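Local coordinates for protein L-iditol 2-dehydrogenase (Clostridium scindens, PDB 4OH1) that probably oxidises L-iditol and related polyols at carbon 2 with NAD+ as a zinc-dependent dehydrogenase of the alcohol dehydrogenase family, at residues A[117-122]-A[297-302]; A[245-250]-A[268-273]; A[36-41]-A[134-139]. All coordinates share one frame; numbering follows the deposited sequence.

Interaction 1 (A[117-122]-A[297-302]); sequences VNLCSN and GMIQGA. With ZN (zinc ion), chain C.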
loop_
_atom_site.group_PDB
_atom_site.type_symbol
_atom_site.label_atom_id
_atom_site.label_comp_id
_atom_site.label_asym_id
_atom_site.label_seq_id
_atom_site.Cartn_x
_atom_site.Cartn_y
_atom_site.Cartn_z
ATOM N N VAL A 117 3.593 -8.638 -15.993
ATOM C CA VAL A 117 4.302 -9.261 -17.105
ATOM C C VAL A 117 4.953 -10.586 -16.678
ATOM O O VAL A 117 5.156 -11.445 -17.500
ATOM C CB VAL A 117 5.370 -8.288 -17.738
ATOM C CG1 VAL A 117 4.714 -7.133 -18.552
ATOM C CG2 VAL A 117 6.303 -7.722 -16.692
ATOM N N ASN A 118 5.287 -10.737 -15.394
ATOM C CA ASN A 118 5.751 -12.018 -14.853
ATOM C C ASN A 118 4.735 -13.148 -14.894
ATOM O O ASN A 118 5.117 -14.307 -14.680
ATOM C CB ASN A 118 6.233 -11.843 -13.425
ATOM C CG ASN A 118 5.102 -11.402 -12.469
ATOM O OD1 ASN A 118 4.372 -10.430 -12.745
ATOM N ND2 ASN A 118 4.923 -12.158 -11.370
ATOM N N LEU A 119 3.463 -12.806 -15.171
ATOM C CA LEU A 119 2.390 -13.768 -15.401
ATOM C C LEU A 119 2.022 -13.770 -16.863
ATOM O O LEU A 119 0.931 -14.197 -17.219
ATOM C CB LEU A 119 1.116 -13.427 -14.559
ATOM C CG LEU A 119 1.351 -13.130 -13.074
ATOM C CD1 LEU A 119 0.062 -12.672 -12.420
ATOM C CD2 LEU A 119 1.947 -14.360 -12.369
ATOM N N CYS A 120 2.904 -13.289 -17.729
ATOM C CA CYS A 120 2.592 -13.238 -19.186
ATOM C C CYS A 120 2.045 -14.581 -19.702
ATOM O O CYS A 120 2.663 -15.622 -19.474
ATOM C CB CYS A 120 3.832 -12.808 -20.043
ATOM S SG CYS A 120 3.537 -13.024 -21.840
ATOM N N SER A 121 0.919 -14.549 -20.415
ATOM C CA SER A 121 0.387 -15.779 -21.086
ATOM C C SER A 121 1.152 -16.349 -22.256
ATOM O O SER A 121 0.944 -17.491 -22.589
ATOM C CB SER A 121 -0.999 -15.526 -21.673
ATOM O OG SER A 121 -1.844 -15.085 -20.675
ATOM N N ASN A 122 1.904 -15.526 -22.977
ATOM C CA ASN A 122 2.708 -16.000 -24.105
ATOM C C ASN A 122 4.180 -15.819 -23.799
ATOM O O ASN A 122 4.966 -15.350 -24.632
ATOM C CB ASN A 122 2.379 -15.232 -25.364
ATOM C CG ASN A 122 0.924 -15.237 -25.652
ATOM O OD1 ASN A 122 0.302 -14.200 -25.824
ATOM N ND2 ASN A 122 0.347 -16.408 -25.625
ATOM N N GLY A 297 3.167 -16.604 -2.197
ATOM C CA GLY A 297 4.110 -17.080 -3.189
ATOM C C GLY A 297 4.840 -15.943 -3.912
ATOM O O GLY A 297 4.602 -14.751 -3.672
HETATM N N MSE A 298 5.725 -16.330 -4.826
HETATM C CA MSE A 298 6.577 -15.399 -5.579
HETATM C C MSE A 298 7.032 -16.088 -6.900
HETATM O O MSE A 298 7.804 -17.068 -6.866
HETATM C CB MSE A 298 7.789 -15.013 -4.712
HETATM C CG MSE A 298 8.221 -13.526 -4.809
HETATM SE SE MSE A 298 8.753 -13.131 -6.620
HETATM C CE MSE A 298 10.484 -14.108 -6.551
ATOM N N ILE A 299 6.540 -15.600 -8.046
ATOM C CA ILE A 299 7.099 -16.035 -9.354
ATOM C C ILE A 299 7.745 -14.921 -10.219
ATOM O O ILE A 299 7.086 -13.980 -10.702
ATOM C CB ILE A 299 6.108 -16.862 -10.252
ATOM C CG1 ILE A 299 6.910 -17.464 -11.466
ATOM C CG2 ILE A 299 4.846 -16.010 -10.620
ATOM C CD1 ILE A 299 6.536 -18.867 -11.988
ATOM N N GLN A 300 9.058 -15.086 -10.387
ATOM C CA GLN A 300 9.933 -14.324 -11.308
ATOM C C GLN A 300 10.267 -12.925 -10.839
ATOM O O GLN A 300 11.426 -12.540 -10.937
ATOM C CB GLN A 300 9.398 -14.258 -12.749
ATOM C CG GLN A 300 9.502 -15.549 -13.524
ATOM C CD GLN A 300 9.112 -15.389 -14.996
ATOM O OE1 GLN A 300 9.119 -14.278 -15.554
ATOM N NE2 GLN A 300 8.756 -16.501 -15.620
ATOM N N GLY A 301 9.283 -12.183 -10.335
ATOM C CA GLY A 301 9.456 -10.738 -10.137
ATOM C C GLY A 301 9.061 -10.002 -11.446
ATOM O O GLY A 301 9.043 -10.607 -12.550
ATOM N N ALA A 302 8.727 -8.720 -11.330
ATOM C CA ALA A 302 8.315 -7.885 -12.448
ATOM C C ALA A 302 8.869 -6.503 -12.279
ATOM O O ALA A 302 8.750 -5.950 -11.180
ATOM C CB ALA A 302 6.804 -7.744 -12.473
HETATM ZN ZN ZN C . 1.890 -11.299 -22.386
#
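The amide of N118 is the flat group at the middle of this contact. A302 CB sits over one of its faces, displaced toward the oxygen end, with N118 OD1 3.6 Å away. At the nitrogen end I299 CG2 lies off the other side of the amide plane, 3.9 Å from N118 ND2. At the amide edge an N-H of the same nitrogen makes a hydrogen bond, N118 ND2 to I299 O at 2.9 Å, with an N-H...O angle of 162° and the acceptor close to the amide plane. That carbonyl also takes a weak bond from G301 N, closing a gamma turn over Q300, so two donors meet at I299 O. N118 CG lies between the backbone N and the carbonyl carbon (chi1 64°), which brings the amide to the turn while N118 CB packs 3.2 Å from G301 O. Residues 117-122 belong to the lobe that carries the four-cysteine zinc site of zinc-containing alcohol dehydrogenases; 297-302 leave the last strand of the Rossmann sheet. The N118 bond therefore joins the zinc lobe to the coenzyme-type domain. On the metal side C120 SG binds zinc at 2.4 Å, together with C106, C109 and C112, and C120 N is held by V117 O. Two small apolar contacts flank the amide: L119 CD2 meets I299 CG2 at 3.8 Å, and V117 CG2 touches A302 CB at 4.2 Å. Q292 of the second subunit accepts a hydrogen bond from I299 N and packs against N118.

Interaction 2 (A[245-250]-A[268-273]); sequences VLEGTG and AVYFAM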
loop_
_atom_site.group_PDB
_atom_site.type_symbol
_atom_site.label_atom_id
_atom_site.label_comp_id
_atom_site.label_asym_id
_atom_site.label_seq_id
_atom_site.Cartn_x
_atom_site.Cartn_y
_atom_site.Cartn_z
ATOM N N VAL A 245 9.183 -13.979 7.092
ATOM C CA VAL A 245 9.810 -15.280 6.873
ATOM C C VAL A 245 9.996 -15.519 5.361
ATOM O O VAL A 245 9.045 -15.367 4.556
ATOM C CB VAL A 245 8.973 -16.409 7.531
ATOM C CG1 VAL A 245 9.425 -17.784 7.091
ATOM C CG2 VAL A 245 9.031 -16.323 9.068
ATOM N N LEU A 246 11.222 -15.895 4.988
ATOM C CA LEU A 246 11.574 -16.096 3.589
ATOM C C LEU A 246 12.073 -17.500 3.365
ATOM O O LEU A 246 13.138 -17.849 3.861
ATOM C CB LEU A 246 12.686 -15.151 3.187
ATOM C CG LEU A 246 12.009 -13.783 3.138
ATOM C CD1 LEU A 246 12.627 -12.944 4.086
ATOM C CD2 LEU A 246 11.951 -13.234 1.779
ATOM N N GLU A 247 11.309 -18.280 2.619
ATOM C CA GLU A 247 11.612 -19.733 2.417
ATOM C C GLU A 247 12.233 -19.978 1.047
ATOM O O GLU A 247 11.554 -19.896 0.013
ATOM C CB GLU A 247 10.366 -20.589 2.565
ATOM C CG GLU A 247 10.644 -22.093 2.949
ATOM C CD GLU A 247 11.766 -22.772 2.143
ATOM O OE1 GLU A 247 11.627 -23.033 0.926
ATOM O OE2 GLU A 247 12.793 -23.048 2.779
ATOM N N GLY A 248 13.543 -20.246 1.068
ATOM C CA GLY A 248 14.335 -20.466 -0.140
ATOM C C GLY A 248 15.008 -21.848 -0.238
ATOM O O GLY A 248 15.752 -22.085 -1.155
ATOM N N THR A 249 14.789 -22.763 0.702
ATOM C CA THR A 249 15.378 -24.095 0.573
ATOM C C THR A 249 14.602 -24.995 -0.356
ATOM O O THR A 249 15.170 -25.919 -0.865
ATOM C CB THR A 249 15.430 -24.861 1.882
ATOM O OG1 THR A 249 14.091 -25.178 2.307
ATOM C CG2 THR A 249 16.176 -24.043 2.959
ATOM N N GLY A 250 13.308 -24.790 -0.521
ATOM C CA GLY A 250 12.495 -25.682 -1.331
ATOM C C GLY A 250 12.153 -26.975 -0.615
ATOM O O GLY A 250 11.643 -27.904 -1.219
ATOM N N ALA A 268 4.954 -14.420 5.380
ATOM C CA ALA A 268 5.859 -15.512 4.915
ATOM C C ALA A 268 5.812 -15.638 3.392
ATOM O O ALA A 268 4.712 -15.737 2.809
ATOM C CB ALA A 268 5.457 -16.820 5.524
ATOM N N VAL A 269 7.001 -15.750 2.787
ATOM C CA VAL A 269 7.151 -15.820 1.344
ATOM C C VAL A 269 7.898 -17.105 0.968
ATOM O O VAL A 269 9.029 -17.352 1.407
ATOM C CB VAL A 269 7.919 -14.635 0.794
ATOM C CG1 VAL A 269 7.943 -14.688 -0.698
ATOM C CG2 VAL A 269 7.223 -13.336 1.183
ATOM N N TYR A 270 7.226 -17.890 0.129
ATOM C CA TYR A 270 7.709 -19.159 -0.373
ATOM C C TYR A 270 8.058 -18.965 -1.821
ATOM O O TYR A 270 7.202 -18.934 -2.677
ATOM C CB TYR A 270 6.630 -20.239 -0.161
ATOM C CG TYR A 270 6.387 -20.496 1.300
ATOM C CD1 TYR A 270 7.159 -21.391 2.022
ATOM C CD2 TYR A 270 5.410 -19.799 1.988
ATOM C CE1 TYR A 270 6.938 -21.615 3.408
ATOM C CE2 TYR A 270 5.196 -19.998 3.347
ATOM C CZ TYR A 270 5.946 -20.922 4.046
ATOM O OH TYR A 270 5.728 -21.053 5.391
ATOM N N PHE A 271 9.335 -18.785 -2.067
ATOM C CA PHE A 271 9.869 -18.447 -3.398
ATOM C C PHE A 271 10.764 -19.510 -4.022
ATOM O O PHE A 271 11.190 -19.357 -5.153
ATOM C CB PHE A 271 10.653 -17.095 -3.337
ATOM C CG PHE A 271 11.886 -17.134 -2.506
ATOM C CD1 PHE A 271 11.846 -16.852 -1.157
ATOM C CD2 PHE A 271 13.123 -17.379 -3.082
ATOM C CE1 PHE A 271 13.028 -16.880 -0.363
ATOM C CE2 PHE A 271 14.309 -17.417 -2.289
ATOM C CZ PHE A 271 14.251 -17.170 -0.940
ATOM N N ALA A 272 11.088 -20.560 -3.271
ATOM C CA ALA A 272 11.873 -21.648 -3.800
ATOM C C ALA A 272 11.072 -22.448 -4.821
ATOM O O ALA A 272 9.849 -22.361 -4.909
ATOM C CB ALA A 272 12.322 -22.536 -2.691
HETATM N N MSE A 273 11.787 -23.217 -5.620
HETATM C CA MSE A 273 11.165 -24.260 -6.434
HETATM C C MSE A 273 11.048 -25.509 -5.578
HETATM O O MSE A 273 12.051 -25.989 -5.045
HETATM C CB MSE A 273 12.073 -24.605 -7.589
HETATM C CG MSE A 273 11.920 -23.750 -8.801
HETATM SE SE MSE A 273 12.531 -24.936 -10.168
HETATM C CE MSE A 273 11.044 -26.251 -10.008
#
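V245 and E247 face A268 and Y270 across two parallel strands whose backbone groups pair closely: V269 N gives its hydrogen to V245 O at 2.7 Å, and V269 O receives E247 N at the same length, almost straight at 175°. Where the strands end, E247 O takes F271 N at 3.2 Å and, weakly, A272 N. The same oxygen stands 3.2 Å above one face of the F271 ring, toward its rim, and G248 CA continues over that face. Along its other edge, strand 242-247 bonds to strand 176-180, L246 pairing through its backbone with A178 and M180. These strands and helix 252-261 form a beta-alpha-beta crossover of the Rossmann fold. E247 CB and CG pack obliquely against the Y270 ring, crossing it at about a right angle, CB 3.4 Å from Y270 CD1, before the bend at chi2 (-46°) swings the carboxylate back over the turn after its strand. T249 OG1 and T249 N reach OE2 of E247 from opposite faces of the carboxylate plane, at 2.5 and 2.9 Å, while G250 N meets the syn lone pair of OE1 at 2.8 Å. Three donors of the turn thus grip the buried carboxylate, and Y274 OH adds a weak hydrogen bond at OE1. Y270 OH is satisfied by A255 O of the crossover helix.

Interaction 3 (A[36-41]-A[134-139]); sequences IRIKVV and AVYHMS
I38 and Y136 meet at about a right angle, I38 CG1 lying 4.2 Å from Y136 CD2, obliquely to the ring. On this apolar side I36 CD1 reaches M138 CB at 4.0 Å and V40 CG2 approaches A134 CB, while I141 covers I36, I38 and Y136. Placing I36 CG1 opposite the carbonyl carbon (chi1 -61°) and extending the chain beyond it carries CD1 to the start of the 3-10 turn at M138. The reverse side of the sheet holds R37 and V135, with V135 CG2 3.8 Å from R37 CB. Between the two layers run four backbone hydrogen bonds of an antiparallel pair: I36 and Y136 exchange two, I38 and A134 two more, the shortest being I38 N to A134 O at 2.8 Å. The two short segments run at 141° to each other, well off exact antiparallel, in the mixed sheet of the GroES-like domain. Farther out, R37 bends at chi2 and chi3, and its guanidinium forms salt bridges with D81 and E30. At the other end H137 ND1 and S139 OG share a hydrogen bond of 2.9 Å, and H137 NE2 bonds E34. The apolar groups and satisfied backbone hold the strands together, whereas the arginine's buried charge is probably balanced by its two acidic partners.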
loop_
_atom_site.group_PDB
_atom_site.type_symbol
_atom_site.label_atom_id
_atom_site.label_comp_id
_atom_site.label_asym_id
_atom_site.label_seq_id
_atom_site.Cartn_x
_atom_site.Cartn_y
_atom_site.Cartn_z
ATOM N N ILE A 36 19.486 -7.736 -30.265
ATOM C CA ILE A 36 20.797 -7.272 -29.871
ATOM C C ILE A 36 21.580 -8.518 -29.558
ATOM O O ILE A 36 21.077 -9.424 -28.875
ATOM C CB ILE A 36 20.705 -6.414 -28.586
ATOM C CG1 ILE A 36 19.835 -5.185 -28.826
ATOM C CG2 ILE A 36 22.065 -5.978 -28.147
ATOM C CD1 ILE A 36 19.840 -4.236 -27.700
ATOM N N ARG A 37 22.822 -8.571 -30.021
ATOM C CA ARG A 37 23.684 -9.656 -29.674
ATOM C C ARG A 37 24.690 -9.165 -28.654
ATOM O O ARG A 37 25.293 -8.092 -28.798
ATOM C CB ARG A 37 24.393 -10.200 -30.896
ATOM C CG ARG A 37 25.300 -11.360 -30.540
ATOM C CD ARG A 37 26.519 -11.377 -31.433
ATOM N NE ARG A 37 26.127 -11.846 -32.708
ATOM C CZ ARG A 37 26.665 -11.485 -33.872
ATOM N NH1 ARG A 37 27.666 -10.617 -33.978
ATOM N NH2 ARG A 37 26.164 -12.024 -34.955
ATOM N N ILE A 38 24.849 -9.981 -27.616
ATOM C CA ILE A 38 25.748 -9.733 -26.520
ATOM C C ILE A 38 26.921 -10.630 -26.649
ATOM O O ILE A 38 26.788 -11.823 -26.873
ATOM C CB ILE A 38 25.121 -10.135 -25.092
ATOM C CG1 ILE A 38 23.815 -9.460 -24.836
ATOM C CG2 ILE A 38 26.030 -9.780 -23.967
ATOM C CD1 ILE A 38 23.848 -8.054 -25.305
ATOM N N LYS A 39 28.071 -10.082 -26.396
ATOM C CA LYS A 39 29.189 -10.902 -26.127
ATOM C C LYS A 39 29.180 -11.126 -24.610
ATOM O O LYS A 39 29.355 -10.172 -23.841
ATOM C CB LYS A 39 30.461 -10.198 -26.491
ATOM C CG LYS A 39 31.588 -11.119 -26.456
ATOM C CD LYS A 39 32.900 -10.463 -26.207
ATOM C CE LYS A 39 33.964 -11.524 -26.452
ATOM N NZ LYS A 39 35.272 -10.997 -26.068
ATOM N N VAL A 40 29.066 -12.389 -24.195
ATOM C CA VAL A 40 28.868 -12.674 -22.798
ATOM C C VAL A 40 30.217 -12.720 -22.134
ATOM O O VAL A 40 31.117 -13.380 -22.602
ATOM C CB VAL A 40 28.111 -13.962 -22.600
ATOM C CG1 VAL A 40 27.814 -14.178 -21.108
ATOM C CG2 VAL A 40 26.794 -13.907 -23.347
ATOM N N VAL A 41 30.341 -12.000 -21.024
ATOM C CA VAL A 41 31.598 -11.964 -20.277
ATOM C C VAL A 41 31.525 -12.784 -18.970
ATOM O O VAL A 41 32.414 -13.577 -18.680
ATOM C CB VAL A 41 32.008 -10.514 -20.018
ATOM C CG1 VAL A 41 33.258 -10.438 -19.079
ATOM C CG2 VAL A 41 32.233 -9.830 -21.329
ATOM N N ALA A 134 25.031 -14.226 -27.281
ATOM C CA ALA A 134 23.610 -14.542 -27.206
ATOM C C ALA A 134 22.802 -13.365 -27.675
ATOM O O ALA A 134 23.223 -12.224 -27.476
ATOM C CB ALA A 134 23.233 -14.894 -25.772
ATOM N N VAL A 135 21.626 -13.651 -28.240
ATOM C CA VAL A 135 20.758 -12.650 -28.813
ATOM C C VAL A 135 19.491 -12.550 -27.988
ATOM O O VAL A 135 18.924 -13.563 -27.554
ATOM C CB VAL A 135 20.413 -12.981 -30.310
ATOM C CG1 VAL A 135 19.263 -12.126 -30.832
ATOM C CG2 VAL A 135 21.639 -12.737 -31.179
ATOM N N TYR A 136 19.015 -11.323 -27.817
ATOM C CA TYR A 136 17.819 -11.052 -27.047
ATOM C C TYR A 136 17.082 -9.922 -27.755
ATOM O O TYR A 136 17.679 -9.133 -28.479
ATOM C CB TYR A 136 18.218 -10.575 -25.622
ATOM C CG TYR A 136 18.929 -11.599 -24.768
ATOM C CD1 TYR A 136 18.230 -12.492 -23.944
ATOM C CD2 TYR A 136 20.298 -11.736 -24.835
ATOM C CE1 TYR A 136 18.919 -13.490 -23.188
ATOM C CE2 TYR A 136 20.968 -12.687 -24.084
ATOM C CZ TYR A 136 20.285 -13.548 -23.264
ATOM O OH TYR A 136 21.031 -14.474 -22.582
ATOM N N HIS A 137 15.800 -9.771 -27.459
ATOM C CA HIS A 137 15.048 -8.607 -27.934
ATOM C C HIS A 137 15.499 -7.397 -27.144
ATOM O O HIS A 137 15.836 -7.516 -25.966
ATOM C CB HIS A 137 13.558 -8.843 -27.748
ATOM C CG HIS A 137 12.712 -7.796 -28.374
ATOM N ND1 HIS A 137 12.162 -6.764 -27.649
ATOM C CD2 HIS A 137 12.295 -7.628 -29.647
ATOM C CE1 HIS A 137 11.463 -5.984 -28.454
ATOM N NE2 HIS A 137 11.517 -6.496 -29.672
HETATM N N MSE A 138 15.532 -6.240 -27.775
HETATM C CA MSE A 138 15.994 -5.034 -27.101
HETATM C C MSE A 138 15.285 -4.752 -25.742
HETATM O O MSE A 138 15.879 -4.249 -24.844
HETATM C CB MSE A 138 15.826 -3.838 -28.044
HETATM C CG MSE A 138 14.388 -3.522 -28.409
HETATM SE SE MSE A 138 14.260 -2.262 -29.960
HETATM C CE MSE A 138 12.277 -2.057 -29.966
ATOM N N SER A 139 14.021 -5.116 -25.607
ATOM C CA SER A 139 13.305 -4.997 -24.384
ATOM C C SER A 139 13.916 -5.819 -23.258
ATOM O O SER A 139 13.680 -5.517 -22.122
ATOM C CB SER A 139 11.865 -5.426 -24.557
ATOM O OG SER A 139 11.745 -6.840 -24.767
#

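In the fold
Interaction 3 lies within the GroES-like domain and interaction 2 within the Rossmann domain, on opposite sides of the chain's centre, with centres 31 Å apart. Interaction 1 bridges the two domains, and in sequence its loop encloses interaction 2. These two touch directly: M298 CB packs 3.8 Å from F271 CB and 4.0 Å from V269 CG1. Both also border the second subunit. Interaction 3 stays about 9 Å from interaction 1 at the nearest atoms. The zinc site of C46, H74, E75 and E157 lies among them: the side chains of Q300 and M273 are about 9 and 10 Å from its zinc ion, that of Y136 about 12 Å.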